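Local coordinates for protein putrescine aminotransferase (Halomonas elongata DSM 2581, PDB 6GWI) that probably transfers amino groups from amines such as putrescine to keto acceptors, using bound pyridoxal-5'-phosphate as a class III aminotransferase, at residues Ile41-Ser44 and Arg48-Asp51. Numbering follows the deposited sequence.
Sequences IHDS and RILD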
loop_
_atom_site.group_PDB
_atom_site.type_symbol
_atom_site.label_atom_id
_atom_site.label_comp_id
_atom_site.label_asym_id
_atom_site.label_seq_id
_atom_site.Cartn_x
_atom_site.Cartn_y
_atom_site.Cartn_z
ATOM N N ILE B 41 -4.883 -25.806 0.580
ATOM C CA ILE B 41 -3.955 -25.291 1.575
ATOM C C ILE B 41 -3.789 -26.339 2.667
ATOM O O ILE B 41 -4.629 -27.226 2.852
ATOM C CB ILE B 41 -4.424 -23.953 2.185
ATOM C CG1 ILE B 41 -5.766 -24.137 2.901
ATOM C CG2 ILE B 41 -4.517 -22.898 1.100
ATOM C CD1 ILE B 41 -6.254 -22.909 3.634
ATOM N N HIS B 42 -2.697 -26.213 3.415
ATOM C CA HIS B 42 -2.385 -27.124 4.507
ATOM C C HIS B 42 -2.022 -26.317 5.744
ATOM O O HIS B 42 -1.381 -25.267 5.640
ATOM C CB HIS B 42 -1.228 -28.051 4.135
ATOM C CG HIS B 42 -1.511 -28.930 2.957
ATOM N ND1 HIS B 42 -1.487 -28.466 1.658
ATOM C CD2 HIS B 42 -1.817 -30.246 2.880
ATOM C CE1 HIS B 42 -1.768 -29.458 0.834
ATOM N NE2 HIS B 42 -1.972 -30.550 1.549
ATOM N N ASP B 43 -2.437 -26.803 6.912
ATOM C CA ASP B 43 -2.151 -26.122 8.167
ATOM C C ASP B 43 -1.154 -26.928 8.995
ATOM O O ASP B 43 -0.812 -28.070 8.674
ATOM C CB ASP B 43 -3.444 -25.858 8.958
ATOM C CG ASP B 43 -4.112 -27.126 9.469
ATOM O OD1 ASP B 43 -3.468 -28.197 9.514
ATOM O OD2 ASP B 43 -5.301 -27.043 9.843
ATOM N N SER B 44 -0.682 -26.304 10.077
ATOM C CA SER B 44 0.384 -26.883 10.884
ATOM C C SER B 44 -0.032 -28.170 11.585
ATOM O O SER B 44 0.839 -28.914 12.049
ATOM C CB SER B 44 0.858 -25.864 11.922
ATOM O OG SER B 44 -0.197 -25.522 12.804
ATOM N N ARG B 48 -5.574 -30.855 5.276
ATOM C CA ARG B 48 -5.667 -30.361 3.907
ATOM C C ARG B 48 -7.053 -29.761 3.708
ATOM O O ARG B 48 -8.061 -30.410 4.008
ATOM C CB ARG B 48 -5.411 -31.488 2.906
ATOM C CG ARG B 48 -5.157 -31.002 1.488
ATOM C CD ARG B 48 -4.745 -32.142 0.554
ATOM N NE ARG B 48 -5.876 -32.722 -0.167
ATOM C CZ ARG B 48 -5.939 -32.852 -1.493
ATOM N NH1 ARG B 48 -4.931 -32.467 -2.268
ATOM N NH2 ARG B 48 -7.017 -33.386 -2.049
ATOM N N ILE B 49 -7.102 -28.527 3.210
ATOM C CA ILE B 49 -8.351 -27.789 3.072
ATOM C C ILE B 49 -8.479 -27.280 1.643
ATOM O O ILE B 49 -7.538 -26.686 1.107
ATOM C CB ILE B 49 -8.423 -26.612 4.066
ATOM C CG1 ILE B 49 -8.213 -27.100 5.501
ATOM C CG2 ILE B 49 -9.754 -25.899 3.954
ATOM C CD1 ILE B 49 -6.887 -26.680 6.097
ATOM N N LEU B 50 -9.645 -27.495 1.036
ATOM C CA LEU B 50 -9.934 -26.931 -0.278
ATOM C C LEU B 50 -10.165 -25.428 -0.144
ATOM O O LEU B 50 -11.129 -25.000 0.501
ATOM C CB LEU B 50 -11.154 -27.623 -0.885
ATOM C CG LEU B 50 -11.366 -27.546 -2.401
ATOM C CD1 LEU B 50 -12.550 -28.424 -2.816
ATOM C CD2 LEU B 50 -11.591 -26.119 -2.879
ATOM N N ASP B 51 -9.287 -24.626 -0.750
ATOM C CA ASP B 51 -9.339 -23.168 -0.609
ATOM C C ASP B 51 -10.362 -22.604 -1.587
ATOM O O ASP B 51 -10.037 -22.198 -2.703
ATOM C CB ASP B 51 -7.964 -22.548 -0.839
ATOM C CG ASP B 51 -7.936 -21.052 -0.543
ATOM O OD1 ASP B 51 -8.970 -20.502 -0.109
ATOM O OD2 ASP B 51 -6.878 -20.419 -0.752
#
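Ile-41 and Ile-49 form a hydrogen-bonded antiparallel pair in a β-hairpin, whose strands 40-43 and 48-50 make up two thirds of a small three-stranded sheet completed by strand 31-37. Both bonds of the pair are short and fairly straight: Ile-41 N reaches Ile-49 O at 2.8 Å, with 161° at the hydrogen, and Ile-49 N returns to Ile-41 O at 2.8 Å. Their side chains share the buried face. There Ile-41 CG1, set between its own backbone N and carbonyl carbon (chi1 61°), packs on Ile-49 CB at 3.8 Å, while its other branch, CG2, lies 3.9 Å from Asp-51 OD2. That carboxylate oxygen accepts hydrogen bonds from Tyr-63 OH and Gly-55 N, and Tyr-82 of the second subunit packs on both Ile-41 and Asp-51.

On the other face, His-42 and Arg-48 form the neighbouring non-hydrogen-bonded pair and run side by side in the same direction. The imidazole meets the aliphatic part of the arginine, NE2 lying 3.2 Å from Arg-48 CG, with the ring and guanidinium planes 53° apart. The ring also stacks with His-35, and the guanidinium makes a cation-pi contact with Tyr-40. Were the imidazole of His-42 cut back to an alanine, the Arg-48 methylenes would probably lose the flat group beside them and His-35 its stacking partner.

Asp-43 OD1, at the end of the first strand, accepts a hydrogen bond from Asn-47 N, the last residue before the second strand, and so braces the turn from within. The arrangement is a β-hairpin, the second and third strands of an antiparallel meander in which three consecutive strands lie side by side in chain order.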